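Local coordinates for phosphoinositol-specific phospholipase C (PDB 5FYP), which probably cleaves the phosphodiester bond of phosphatidylinositol lipids with the help of a bound calcium ion, as calcium-dependent phosphoinositide-specific phospholipases C do, at residues Y29-A34 and G79-C84; E48-D53 and D119-W124; L148-D153 and K206-I211; L185-H190 and F210-T215. One frame throughout, in Å; residues are numbered along the deposited sequence.

Contacts 2, 3 and 4 are buried, whereas contact 1 lies partly at the surface, where two loops pair without regular structure and waters link Asp81 to Lys31. Contacts 2 and 4 each join neighbouring parallel strands of one sheet, and the backbone of Lys120 and Asn189 links them; contact 2 carries carboxylates and the calcium ion, while the side chains of contact 4 meet mostly through carbon, over backbone hydrogen bonds. Contact 3 shares Phe210 and Ile211 with contact 4 and packs the start of helix 151-158 against the short strand 210-211, with water rather than direct polar bonds between the backbones. Tyr29 of contact 1 reaches Asp50 of contact 2, so the loop pair borders the metal site.

Contact 1. Residues Y29-A34 and G79-C84; sequences YEKQYA and GNDNNC
Tyr29 and Asn83 join two irregular loops through one backbone hydrogen bond, Asn83 N to Tyr29 O at 2.9 Å, and the CA of Asn82, which faces Glu30, comes up to the same carbonyl oxygen in a CA-H...O contact. Asn83 turns its side chain into the other loop: with CG between the backbone N and the carbonyl carbon (chi1 58°), ND2 donates to Ala34 O at 2.9 Å, from above that carbonyl plane, and also to Cys28 O. The amide thus spans the bend 29-34, in which Tyr33 N donates back to Glu30 O. Asn82 OD1 accepts from Cys84 N at 2.8 Å, an Asx turn that shapes the chain just where Cys84 enters its disulfide with Cys97. The CB of Asn82 meets the edge of the Tyr29 ring at CD1, 3.9 Å away, and ring and amide planes stand 73° apart. The Tyr29 hydroxyl hydrogen-bonds to Asp50, a calcium ligand. On the exposed side the extended Lys31 chain runs alongside the Asn82 carbonyl, its CE 3.2 Å from Asn82 O. Lys31 NZ and Asp81 OD1, too far apart at 4.5 Å for a salt bridge, share water 2, weakly held by the aspartate; water 1 links Asp81 OD1 to Lys31 N.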
loop_
_atom_site.group_PDB
_atom_site.type_symbol
_atom_site.label_atom_id
_atom_site.label_comp_id
_atom_site.label_asym_id
_atom_site.label_seq_id
_atom_site.Cartn_x
_atom_site.Cartn_y
_atom_site.Cartn_z
ATOM N N TYR A 29 4.717 0.901 12.089
ATOM C CA TYR A 29 4.879 2.199 12.743
ATOM C C TYR A 29 4.767 2.130 14.269
ATOM O O TYR A 29 5.129 3.083 14.966
ATOM C CB TYR A 29 3.806 3.177 12.196
ATOM C CG TYR A 29 2.417 2.835 12.650
ATOM C CD1 TYR A 29 1.961 3.257 13.893
ATOM C CD2 TYR A 29 1.592 1.997 11.919
ATOM C CE1 TYR A 29 0.725 2.854 14.365
ATOM C CE2 TYR A 29 0.367 1.594 12.394
ATOM C CZ TYR A 29 -0.053 2.024 13.640
ATOM O OH TYR A 29 -1.252 1.593 14.168
ATOM N N GLU A 30 4.231 1.052 14.802
ATOM C CA GLU A 30 4.114 0.909 16.245
ATOM C C GLU A 30 5.471 0.589 16.864
ATOM O O GLU A 30 6.244 -0.235 16.362
ATOM C CB GLU A 30 3.100 -0.152 16.648
ATOM C CG GLU A 30 1.690 0.130 16.203
ATOM C CD GLU A 30 0.695 -0.837 16.801
ATOM O OE1 GLU A 30 0.645 -0.892 18.047
ATOM O OE2 GLU A 30 -0.011 -1.524 16.051
ATOM N N LYS A 31 5.738 1.262 17.987
ATOM C CA LYS A 31 7.017 1.121 18.675
ATOM C C LYS A 31 7.335 -0.321 19.020
ATOM O O LYS A 31 8.493 -0.732 19.067
ATOM C CB LYS A 31 7.032 2.012 19.946
ATOM C CG LYS A 31 7.027 3.505 19.660
ATOM C CD LYS A 31 6.932 4.313 20.948
ATOM C CE LYS A 31 6.727 5.780 20.680
ATOM N NZ LYS A 31 6.767 6.544 21.942
ATOM N N GLN A 32 6.300 -1.102 19.310
ATOM C CA GLN A 32 6.488 -2.505 19.688
ATOM C C GLN A 32 7.000 -3.392 18.562
ATOM O O GLN A 32 7.496 -4.483 18.824
ATOM C CB GLN A 32 5.153 -3.106 20.216
ATOM C CG GLN A 32 4.008 -3.139 19.176
ATOM C CD GLN A 32 2.773 -3.857 19.659
ATOM O OE1 GLN A 32 2.881 -4.931 20.277
ATOM N NE2 GLN A 32 1.604 -3.294 19.418
ATOM N N TYR A 33 6.869 -2.948 17.309
ATOM C CA TYR A 33 7.261 -3.789 16.170
ATOM C C TYR A 33 8.580 -3.382 15.516
ATOM O O TYR A 33 9.164 -4.168 14.779
ATOM C CB TYR A 33 6.149 -3.828 15.095
ATOM C CG TYR A 33 4.836 -4.315 15.611
ATOM C CD1 TYR A 33 4.736 -5.502 16.319
ATOM C CD2 TYR A 33 3.657 -3.616 15.365
ATOM C CE1 TYR A 33 3.508 -5.932 16.814
ATOM C CE2 TYR A 33 2.450 -4.002 15.862
ATOM C CZ TYR A 33 2.368 -5.173 16.580
ATOM O OH TYR A 33 1.161 -5.575 17.080
ATOM N N ALA A 34 9.071 -2.180 15.829
ATOM C CA ALA A 34 10.345 -1.714 15.269
ATOM C C ALA A 34 10.802 -0.523 16.100
ATOM O O ALA A 34 9.977 0.288 16.528
ATOM C CB ALA A 34 10.232 -1.338 13.795
ATOM N N GLY A 79 -3.046 11.255 19.713
ATOM C CA GLY A 79 -2.065 12.072 19.021
ATOM C C GLY A 79 -1.242 11.183 18.141
ATOM O O GLY A 79 -1.796 10.428 17.367
ATOM N N ASN A 80 0.073 11.335 18.259
ATOM C CA ASN A 80 1.000 10.490 17.540
ATOM C C ASN A 80 1.578 9.493 18.502
ATOM O O ASN A 80 2.043 9.842 19.586
ATOM C CB ASN A 80 2.104 11.302 16.904
ATOM C CG ASN A 80 1.570 12.255 15.871
ATOM O OD1 ASN A 80 0.828 11.843 14.947
ATOM N ND2 ASN A 80 1.955 13.539 15.970
ATOM N N ASP A 81 1.536 8.227 18.120
ATOM C CA ASP A 81 2.099 7.134 18.922
ATOM C C ASP A 81 2.741 6.171 17.940
ATOM O O ASP A 81 2.057 5.325 17.350
ATOM C CB ASP A 81 1.024 6.494 19.766
ATOM C CG ASP A 81 1.544 5.436 20.693
ATOM O OD1 ASP A 81 2.715 5.051 20.588
ATOM O OD2 ASP A 81 0.739 4.985 21.534
ATOM N N ASN A 82 4.016 6.404 17.649
ATOM C CA ASN A 82 4.681 5.697 16.571
ATOM C C ASN A 82 6.189 5.857 16.709
ATOM O O ASN A 82 6.667 6.612 17.551
ATOM C CB ASN A 82 4.179 6.200 15.197
ATOM C CG ASN A 82 4.559 7.636 14.940
ATOM O OD1 ASN A 82 5.742 7.979 14.875
ATOM N ND2 ASN A 82 3.560 8.505 14.820
ATOM N N ASN A 83 6.898 5.155 15.835
ATOM C CA ASN A 83 8.368 5.088 15.832
ATOM C C ASN A 83 9.005 5.933 14.730
ATOM O O ASN A 83 10.173 5.734 14.406
ATOM C CB ASN A 83 8.805 3.629 15.747
ATOM C CG ASN A 83 8.266 2.951 14.520
ATOM O OD1 ASN A 83 7.863 3.617 13.571
ATOM N ND2 ASN A 83 8.319 1.633 14.506
ATOM N N CYS A 84 8.261 6.875 14.163
ATOM C CA CYS A 84 8.814 7.805 13.169
ATOM C C CYS A 84 9.626 8.914 13.825
ATOM O O CYS A 84 9.463 9.217 14.999
ATOM C CB CYS A 84 7.695 8.405 12.343
ATOM S SG CYS A 84 6.605 7.147 11.621
HETATM O O HOH W 1 3.551 2.797 19.118
HETATM O O HOH W 2 3.970 6.077 22.996
#

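Contact 2. Residues E48-D53 and D119-W124; sequences ELDFWD and DKKQGW. With CA (calcium ion), chain I.
Glu48 OE2, Asp50 OD1 and Asp119 OD2 converge on the calcium ion, the Asp50 bond being 2.3 Å; waters 3 and 6 and Asn27 complete the site. The Asp50 and Asp119 carboxylates point the same way, planes 80° apart, and the metal probably offsets their repulsion. Lys121 NZ forms a salt bridge with Asp119 OD2 (3.0 Å) from above its plane, Arg260 with Glu48 OE1, and Tyr29 OH hydrogen-bonds to Asp50 OD2. At the far end Lys120 NZ forms a salt bridge with Asp53 OD1 and donates to Gln122 O and Gly123 O; Arg131 pairs with Asp53 OD2. Backbone hydrogen bonds join Asp119 N to Leu49 O (2.8 Å), Phe51 N to Asp119 O and Lys121 N to Phe51 O. Lys121 CB sits 3.4 Å from the centroid of the six-membered Trp52 ring, a CH-pi contact over the face; Lys120 CA covers a face of Phe51. Parallel strands 46-52 and 114-120 run on into loops at Asp53 and Lys121; strands 67-68 and 184-189 flank the pair, and helix 94-107 packs on Leu49 and Phe51.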
loop_
_atom_site.group_PDB
_atom_site.type_symbol
_atom_site.label_atom_id
_atom_site.label_comp_id
_atom_site.label_asym_id
_atom_site.label_seq_id
_atom_site.Cartn_x
_atom_site.Cartn_y
_atom_site.Cartn_z
ATOM N N GLU A 48 3.592 0.064 6.533
ATOM C CA GLU A 48 2.194 0.407 6.838
ATOM C C GLU A 48 2.159 1.554 7.835
ATOM O O GLU A 48 2.922 1.568 8.794
ATOM C CB GLU A 48 1.430 -0.791 7.399
ATOM C CG GLU A 48 -0.036 -0.518 7.699
ATOM C CD GLU A 48 -0.847 -1.757 8.007
ATOM O OE1 GLU A 48 -0.247 -2.811 8.284
ATOM O OE2 GLU A 48 -2.107 -1.653 7.984
ATOM N N LEU A 49 1.215 2.464 7.612
ATOM C CA LEU A 49 0.911 3.576 8.491
ATOM C C LEU A 49 -0.584 3.634 8.715
ATOM O O LEU A 49 -1.337 3.704 7.748
ATOM C CB LEU A 49 1.392 4.911 7.884
ATOM C CG LEU A 49 2.894 5.060 7.792
ATOM C CD1 LEU A 49 3.312 6.100 6.785
ATOM C CD2 LEU A 49 3.487 5.355 9.169
ATOM N N ASP A 50 -1.019 3.690 9.987
ATOM C CA ASP A 50 -2.419 3.957 10.315
ATOM C C ASP A 50 -2.558 5.447 10.582
ATOM O O ASP A 50 -1.818 5.993 11.426
ATOM C CB ASP A 50 -2.850 3.201 11.578
ATOM C CG ASP A 50 -2.947 1.693 11.397
ATOM O OD1 ASP A 50 -2.857 1.202 10.273
ATOM O OD2 ASP A 50 -3.112 1.001 12.434
ATOM N N PHE A 51 -3.504 6.109 9.896
ATOM C CA PHE A 51 -3.550 7.566 10.011
ATOM C C PHE A 51 -4.937 8.080 10.325
ATOM O O PHE A 51 -5.957 7.613 9.804
ATOM C CB PHE A 51 -2.906 8.244 8.789
ATOM C CG PHE A 51 -3.696 8.171 7.505
ATOM C CD1 PHE A 51 -3.679 7.054 6.668
ATOM C CD2 PHE A 51 -4.415 9.280 7.072
ATOM C CE1 PHE A 51 -4.367 7.040 5.468
ATOM C CE2 PHE A 51 -5.081 9.278 5.864
ATOM C CZ PHE A 51 -5.069 8.163 5.067
ATOM N N TRP A 52 -4.935 9.065 11.212
ATOM C CA TRP A 52 -6.135 9.645 11.845
ATOM C C TRP A 52 -6.209 11.111 11.519
ATOM O O TRP A 52 -5.193 11.826 11.478
ATOM C CB TRP A 52 -6.049 9.457 13.369
ATOM C CG TRP A 52 -6.059 8.021 13.812
ATOM C CD1 TRP A 52 -5.030 7.135 13.786
ATOM C CD2 TRP A 52 -7.191 7.295 14.297
ATOM N NE1 TRP A 52 -5.462 5.907 14.214
ATOM C CE2 TRP A 52 -6.780 5.977 14.541
ATOM C CE3 TRP A 52 -8.518 7.637 14.540
ATOM C CZ2 TRP A 52 -7.652 4.993 14.999
ATOM C CZ3 TRP A 52 -9.385 6.662 14.996
ATOM C CH2 TRP A 52 -8.948 5.355 15.214
ATOM N N ASP A 53 -7.428 11.596 11.314
ATOM C CA ASP A 53 -7.649 13.027 11.131
ATOM C C ASP A 53 -7.501 13.809 12.436
ATOM O O ASP A 53 -7.026 14.937 12.464
ATOM C CB ASP A 53 -9.059 13.261 10.581
ATOM C CG ASP A 53 -9.164 12.966 9.099
ATOM O OD1 ASP A 53 -8.714 11.885 8.658
ATOM O OD2 ASP A 53 -9.624 13.865 8.352
ATOM N N ASP A 119 -3.392 3.099 5.917
ATOM C CA ASP A 119 -4.615 2.544 6.472
ATOM C C ASP A 119 -5.360 3.678 7.194
ATOM O O ASP A 119 -5.006 4.109 8.283
ATOM C CB ASP A 119 -4.278 1.396 7.407
ATOM C CG ASP A 119 -5.464 0.579 7.858
ATOM O OD1 ASP A 119 -6.573 0.806 7.321
ATOM O OD2 ASP A 119 -5.254 -0.311 8.750
ATOM N N LYS A 120 -6.348 4.233 6.480
ATOM C CA LYS A 120 -7.074 5.395 6.920
ATOM C C LYS A 120 -8.100 4.996 7.981
ATOM O O LYS A 120 -8.856 4.073 7.771
ATOM C CB LYS A 120 -7.787 6.044 5.735
ATOM C CG LYS A 120 -8.368 7.405 6.077
ATOM C CD LYS A 120 -9.002 8.111 4.889
ATOM C CE LYS A 120 -9.095 9.596 5.002
ATOM N NZ LYS A 120 -9.429 10.139 6.333
ATOM N N LYS A 121 -8.141 5.741 9.089
ATOM C CA LYS A 121 -8.954 5.348 10.252
ATOM C C LYS A 121 -10.210 6.171 10.486
ATOM O O LYS A 121 -11.074 5.737 11.242
ATOM C CB LYS A 121 -8.081 5.315 11.503
ATOM C CG LYS A 121 -6.982 4.257 11.422
ATOM C CD LYS A 121 -7.506 2.837 11.382
ATOM C CE LYS A 121 -6.408 1.816 11.208
ATOM N NZ LYS A 121 -6.944 0.433 11.127
ATOM N N GLN A 122 -10.342 7.327 9.834
ATOM C CA GLN A 122 -11.530 8.188 9.937
ATOM C C GLN A 122 -11.974 8.543 8.515
ATOM O O GLN A 122 -11.366 8.141 7.530
ATOM C CB GLN A 122 -11.232 9.414 10.795
ATOM C CG GLN A 122 -10.959 9.016 12.235
ATOM C CD GLN A 122 -10.589 10.146 13.138
ATOM O OE1 GLN A 122 -9.620 10.852 12.903
ATOM N NE2 GLN A 122 -11.312 10.257 14.241
ATOM N N GLY A 123 -13.075 9.284 8.411
ATOM C CA GLY A 123 -13.575 9.705 7.112
ATOM C C GLY A 123 -12.826 10.866 6.508
ATOM O O GLY A 123 -11.916 11.420 7.137
ATOM N N TRP A 124 -13.189 11.224 5.275
ATOM C CA TRP A 124 -12.618 12.395 4.627
ATOM C C TRP A 124 -13.259 13.654 5.222
ATOM O O TRP A 124 -14.442 13.649 5.568
ATOM C CB TRP A 124 -12.894 12.360 3.122
ATOM C CG TRP A 124 -12.195 11.235 2.468
ATOM C CD1 TRP A 124 -12.744 10.101 1.951
ATOM C CD2 TRP A 124 -10.795 11.130 2.233
ATOM N NE1 TRP A 124 -11.768 9.278 1.463
ATOM C CE2 TRP A 124 -10.556 9.889 1.640
ATOM C CE3 TRP A 124 -9.717 11.962 2.523
ATOM C CZ2 TRP A 124 -9.261 9.473 1.310
ATOM C CZ3 TRP A 124 -8.455 11.552 2.189
ATOM C CH2 TRP A 124 -8.223 10.320 1.593
HETATM CA CA CA I . -3.292 -1.053 9.973
HETATM O O HOH W 3 -4.621 -1.212 11.989
HETATM O O HOH W 4 -8.134 9.274 8.821
HETATM O O HOH W 5 -9.078 12.942 5.859
HETATM O O HOH W 6 -4.153 -3.295 10.061
#

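Contact 3. Residues L148-D153 and K206-I211; sequences LFTPQD and KAKVFI
Phe210 reaches from its short strand to the start of helix 151-158, where Pro151 lies over its ring. From CB, on the strand, a chi1 of -72° places CG anti to the carbonyl carbon and carries the ring toward 148-153. Near the root of the ring, CG and CD2 lie under Pro151 CG, which is 3.8 Å from CD2; measured to the ring centroid this is a CH-pi contact 15° off the normal. On the other branch CD1 meets Pro151 CD, and CE1 comes to 3.3 Å from Phe149 O, a carbonyl oxygen at the ring edge. CE2 lies next to Pro151 CA. At the tip, CZ is 3.5 Å from Thr150 C and also touches the Phe149 ring.

Thr150 caps the helix that Pro151 begins: its N donates to Asp153 OD2 at 2.8 Å, and Asp153 N returns a weak hydrogen bond to Thr150 OG1, a capping box. The methyl CG2 of Thr150 rests near Lys208 O. Strand 210-211 pairs with strand 184-189, and helix 133-144 packs on Lys208 and Val209. Water 7 donates to both Phe149 O and Lys208 O; water 8 donates to Ala207 O, 2.7 Å away, and accepts from Gln152 N. The chemistry is therefore divided: a proline-on-aromatic contact joins helix start to strand, while two waters serve backbone polar groups that do not meet directly.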
loop_
_atom_site.group_PDB
_atom_site.type_symbol
_atom_site.label_atom_id
_atom_site.label_comp_id
_atom_site.label_asym_id
_atom_site.label_seq_id
_atom_site.Cartn_x
_atom_site.Cartn_y
_atom_site.Cartn_z
ATOM N N LEU A 148 6.856 8.901 -6.887
ATOM C CA LEU A 148 5.625 8.092 -6.942
ATOM C C LEU A 148 5.429 7.392 -8.275
ATOM O O LEU A 148 5.762 7.925 -9.349
ATOM C CB LEU A 148 4.402 8.945 -6.645
ATOM C CG LEU A 148 4.378 9.583 -5.252
ATOM C CD1 LEU A 148 3.076 10.320 -5.077
ATOM C CD2 LEU A 148 4.558 8.571 -4.162
ATOM N N PHE A 149 4.888 6.192 -8.181
ATOM C CA PHE A 149 4.298 5.452 -9.290
ATOM C C PHE A 149 2.809 5.321 -8.940
ATOM O O PHE A 149 2.489 4.820 -7.878
ATOM C CB PHE A 149 4.957 4.083 -9.430
ATOM C CG PHE A 149 4.386 3.227 -10.520
ATOM C CD1 PHE A 149 4.764 3.401 -11.827
ATOM C CD2 PHE A 149 3.483 2.213 -10.233
ATOM C CE1 PHE A 149 4.258 2.607 -12.849
ATOM C CE2 PHE A 149 2.971 1.420 -11.245
ATOM C CZ PHE A 149 3.349 1.619 -12.552
ATOM N N THR A 150 1.948 5.816 -9.821
ATOM C CA THR A 150 0.532 5.993 -9.529
ATOM C C THR A 150 -0.349 5.152 -10.454
ATOM O O THR A 150 0.124 4.589 -11.443
ATOM C CB THR A 150 0.145 7.449 -9.710
ATOM O OG1 THR A 150 0.191 7.739 -11.122
ATOM C CG2 THR A 150 1.069 8.393 -8.931
ATOM N N PRO A 151 -1.654 5.113 -10.171
ATOM C CA PRO A 151 -2.560 4.363 -11.060
ATOM C C PRO A 151 -2.495 4.779 -12.526
ATOM O O PRO A 151 -2.468 3.929 -13.409
ATOM C CB PRO A 151 -3.916 4.592 -10.420
ATOM C CG PRO A 151 -3.640 4.739 -8.947
ATOM C CD PRO A 151 -2.332 5.497 -8.916
ATOM N N GLN A 152 -2.453 6.072 -12.800
ATOM C CA GLN A 152 -2.327 6.491 -14.189
ATOM C C GLN A 152 -1.034 5.990 -14.838
ATOM O O GLN A 152 -1.007 5.683 -16.022
ATOM C CB GLN A 152 -2.401 7.999 -14.272
ATOM C CG GLN A 152 -2.226 8.563 -15.675
ATOM C CD GLN A 152 -3.324 8.123 -16.614
ATOM O OE1 GLN A 152 -4.433 8.598 -16.499
ATOM N NE2 GLN A 152 -3.014 7.248 -17.565
ATOM N N ASP A 153 0.053 5.941 -14.074
ATOM C CA ASP A 153 1.297 5.417 -14.617
ATOM C C ASP A 153 1.133 3.966 -15.038
ATOM O O ASP A 153 1.620 3.537 -16.084
ATOM C CB ASP A 153 2.414 5.571 -13.606
ATOM C CG ASP A 153 2.638 7.018 -13.204
ATOM O OD1 ASP A 153 2.477 7.937 -14.059
ATOM O OD2 ASP A 153 3.039 7.243 -12.032
ATOM N N LYS A 206 -6.157 11.489 -11.768
ATOM C CA LYS A 206 -5.102 12.253 -11.104
ATOM C C LYS A 206 -4.626 11.628 -9.807
ATOM O O LYS A 206 -3.660 12.114 -9.234
ATOM C CB LYS A 206 -5.582 13.677 -10.842
ATOM C CG LYS A 206 -5.954 14.413 -12.127
ATOM N N ALA A 207 -5.314 10.612 -9.315
ATOM C CA ALA A 207 -5.005 10.027 -8.020
ATOM C C ALA A 207 -3.530 9.721 -7.863
ATOM O O ALA A 207 -2.930 9.069 -8.721
ATOM C CB ALA A 207 -5.789 8.738 -7.838
ATOM N N LYS A 208 -2.978 10.084 -6.716
ATOM C CA LYS A 208 -1.612 9.693 -6.352
ATOM C C LYS A 208 -1.505 8.350 -5.681
ATOM O O LYS A 208 -0.413 7.815 -5.572
ATOM C CB LYS A 208 -0.963 10.764 -5.468
ATOM C CG LYS A 208 -0.854 12.142 -6.135
ATOM C CD LYS A 208 -0.013 12.122 -7.402
ATOM C CE LYS A 208 0.232 13.516 -7.967
ATOM N NZ LYS A 208 0.851 13.461 -9.287
ATOM N N VAL A 209 -2.645 7.797 -5.273
ATOM C CA VAL A 209 -2.687 6.609 -4.422
ATOM C C VAL A 209 -3.564 5.559 -5.078
ATOM O O VAL A 209 -4.626 5.860 -5.625
ATOM C CB VAL A 209 -3.217 7.012 -3.016
ATOM C CG1 VAL A 209 -3.212 5.844 -2.046
ATOM C CG2 VAL A 209 -2.442 8.180 -2.446
ATOM N N PHE A 210 -3.104 4.309 -4.994
ATOM C CA PHE A 210 -3.887 3.132 -5.416
ATOM C C PHE A 210 -4.941 2.796 -4.359
ATOM O O PHE A 210 -4.602 2.593 -3.198
ATOM C CB PHE A 210 -2.977 1.902 -5.539
ATOM C CG PHE A 210 -2.047 1.938 -6.712
ATOM C CD1 PHE A 210 -0.808 2.569 -6.645
ATOM C CD2 PHE A 210 -2.393 1.321 -7.901
ATOM C CE1 PHE A 210 0.041 2.567 -7.722
ATOM C CE2 PHE A 210 -1.560 1.353 -8.995
ATOM C CZ PHE A 210 -0.339 1.984 -8.906
ATOM N N ILE A 211 -6.200 2.595 -4.750
ATOM C CA ILE A 211 -7.186 2.098 -3.811
ATOM C C ILE A 211 -7.167 0.568 -3.761
ATOM O O ILE A 211 -6.992 -0.092 -4.781
ATOM C CB ILE A 211 -8.597 2.626 -4.101
ATOM C CG1 ILE A 211 -9.133 2.249 -5.483
ATOM C CG2 ILE A 211 -8.647 4.138 -3.893
ATOM C CD1 ILE A 211 -10.625 2.463 -5.627
HETATM O O HOH W 7 1.408 5.747 -5.491
HETATM O O HOH W 8 -3.649 8.070 -11.144
#

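Contact 4. Residues L185-H190 and F210-T215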
loop_
_atom_site.group_PDB
_atom_site.type_symbol
_atom_site.label_atom_id
_atom_site.label_comp_id
_atom_site.label_asym_id
_atom_site.label_seq_id
_atom_site.Cartn_x
_atom_site.Cartn_y
_atom_site.Cartn_z
ATOM N N LEU A 185 5.157 3.373 -4.146
ATOM C CA LEU A 185 3.747 3.111 -4.436
ATOM C C LEU A 185 2.951 3.294 -3.163
ATOM O O LEU A 185 3.284 2.694 -2.154
ATOM C CB LEU A 185 3.522 1.677 -4.959
ATOM C CG LEU A 185 3.989 1.369 -6.373
ATOM C CD1 LEU A 185 5.496 1.353 -6.512
ATOM C CD2 LEU A 185 3.417 0.047 -6.837
ATOM N N LEU A 186 1.919 4.111 -3.221
ATOM C CA LEU A 186 1.062 4.379 -2.084
ATOM C C LEU A 186 -0.267 3.645 -2.260
ATOM O O LEU A 186 -0.826 3.655 -3.359
ATOM C CB LEU A 186 0.805 5.861 -1.965
ATOM C CG LEU A 186 2.065 6.715 -1.866
ATOM C CD1 LEU A 186 1.697 8.180 -1.826
ATOM C CD2 LEU A 186 2.920 6.334 -0.665
ATOM N N VAL A 187 -0.771 3.062 -1.164
ATOM C CA VAL A 187 -1.982 2.246 -1.232
ATOM C C VAL A 187 -2.925 2.720 -0.139
ATOM O O VAL A 187 -2.509 2.873 1.003
ATOM C CB VAL A 187 -1.626 0.777 -1.009
ATOM C CG1 VAL A 187 -2.882 -0.097 -1.163
ATOM C CG2 VAL A 187 -0.517 0.319 -1.962
ATOM N N LEU A 188 -4.186 2.927 -0.463
ATOM C CA LEU A 188 -5.199 3.341 0.516
ATOM C C LEU A 188 -6.012 2.128 0.967
ATOM O O LEU A 188 -6.540 1.372 0.144
ATOM C CB LEU A 188 -6.127 4.375 -0.104
ATOM C CG LEU A 188 -7.151 4.996 0.834
ATOM C CD1 LEU A 188 -6.472 5.804 1.944
ATOM C CD2 LEU A 188 -8.122 5.853 0.058
ATOM N N ASN A 189 -6.103 1.960 2.290
ATOM C CA ASN A 189 -7.022 1.010 2.905
ATOM C C ASN A 189 -7.964 1.788 3.830
ATOM O O ASN A 189 -7.628 2.885 4.303
ATOM C CB ASN A 189 -6.302 -0.085 3.713
ATOM C CG ASN A 189 -5.473 -1.055 2.901
ATOM O OD1 ASN A 189 -5.505 -1.143 1.649
ATOM N ND2 ASN A 189 -4.759 -1.840 3.600
ATOM N N HIS A 190 -9.086 1.161 4.156
ATOM C CA HIS A 190 -10.042 1.653 5.151
ATOM C C HIS A 190 -10.953 0.480 5.479
ATOM O O HIS A 190 -11.100 -0.422 4.667
ATOM C CB HIS A 190 -10.845 2.857 4.581
ATOM C CG HIS A 190 -11.665 3.611 5.589
ATOM N ND1 HIS A 190 -12.863 3.154 6.072
ATOM C CD2 HIS A 190 -11.425 4.787 6.214
ATOM C CE1 HIS A 190 -13.318 4.001 6.959
ATOM N NE2 HIS A 190 -12.459 5.002 7.077
ATOM N N PHE A 210 -3.104 4.309 -4.994
ATOM C CA PHE A 210 -3.887 3.132 -5.416
ATOM C C PHE A 210 -4.941 2.796 -4.359
ATOM O O PHE A 210 -4.602 2.593 -3.198
ATOM C CB PHE A 210 -2.977 1.902 -5.539
ATOM C CG PHE A 210 -2.047 1.938 -6.712
ATOM C CD1 PHE A 210 -0.808 2.569 -6.645
ATOM C CD2 PHE A 210 -2.393 1.321 -7.901
ATOM C CE1 PHE A 210 0.041 2.567 -7.722
ATOM C CE2 PHE A 210 -1.560 1.353 -8.995
ATOM C CZ PHE A 210 -0.339 1.984 -8.906
ATOM N N ILE A 211 -6.200 2.595 -4.750
ATOM C CA ILE A 211 -7.186 2.098 -3.811
ATOM C C ILE A 211 -7.167 0.568 -3.761
ATOM O O ILE A 211 -6.992 -0.092 -4.781
ATOM C CB ILE A 211 -8.597 2.626 -4.101
ATOM C CG1 ILE A 211 -9.133 2.249 -5.483
ATOM C CG2 ILE A 211 -8.647 4.138 -3.893
ATOM C CD1 ILE A 211 -10.625 2.463 -5.627
ATOM N N SER A 212 -7.299 0.011 -2.552
ATOM C CA SER A 212 -7.267 -1.429 -2.398
ATOM C C SER A 212 -8.417 -1.873 -1.500
ATOM O O SER A 212 -8.290 -1.844 -0.278
ATOM C CB SER A 212 -5.934 -1.876 -1.829
ATOM O OG SER A 212 -5.905 -3.282 -1.739
ATOM N N PRO A 213 -9.560 -2.201 -2.103
ATOM C CA PRO A 213 -10.753 -2.465 -1.282
ATOM C C PRO A 213 -10.689 -3.770 -0.522
ATOM O O PRO A 213 -10.062 -4.743 -0.945
ATOM C CB PRO A 213 -11.881 -2.486 -2.315
ATOM C CG PRO A 213 -11.216 -2.882 -3.585
ATOM C CD PRO A 213 -9.866 -2.215 -3.537
ATOM N N VAL A 214 -11.434 -3.788 0.582
ATOM C CA VAL A 214 -11.730 -4.995 1.324
ATOM C C VAL A 214 -12.433 -5.953 0.361
ATOM O O VAL A 214 -13.401 -5.602 -0.308
ATOM C CB VAL A 214 -12.644 -4.694 2.532
ATOM C CG1 VAL A 214 -13.043 -5.980 3.236
ATOM C CG2 VAL A 214 -11.963 -3.732 3.505
ATOM N N THR A 215 -11.919 -7.194 0.309
ATOM C CA THR A 215 -12.290 -8.181 -0.723
ATOM C C THR A 215 -12.784 -9.469 -0.105
ATOM O O THR A 215 -12.029 -10.094 0.636
ATOM C CB THR A 215 -11.061 -8.397 -1.596
ATOM O OG1 THR A 215 -10.692 -7.162 -2.236
ATOM C CG2 THR A 215 -11.261 -9.453 -2.681
HETATM O O HOH W 9 -9.234 -1.337 2.259
#
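Val187 shares the face of Phe210 on two parallel strands, and Ser212, just past the strand, turns toward strand 184-189; Leu188 and Ile211 lie on the opposite face. The valine has CG1 anti to its backbone nitrogen (chi1 -177°), and this branch reaches Ser212 CB at 3.6 Å, methyl to methylene. On the other face Leu188 CD2 approaches Ile211 CG2 at 4.3 Å. Leu185 CD2 comes obliquely to Phe210 CE1, and Leu186 O stands at the edge of that ring, in its plane. Farther along, the CG2 methyl of Val214 touches His190 O at 3.6 Å.

Backbone hydrogen bonds set the register of the strands. Leu188 N donates to Phe210 O at 2.8 Å, Phe210 N to Leu186 O and Ser212 N to Leu188 O, while Val187 CA adds a CA-H...O contact to Phe210 O. Strands 184-189 and 210-211 with helix 193-203 between them form a beta-alpha-beta unit, consistent with the TIM-barrel clan of the family. The helix covers Ile211, and Met238 of strand 238-242 touches both Val187 and Ser212. Where the chains diverge, water 9 accepts from His190 N and lies 2.8 Å from Ser212 O, to which it probably donates. Across this contact three amides meet carbonyls directly and a fourth pair of groups is joined by water, whereas the side chains meet chiefly through carbon.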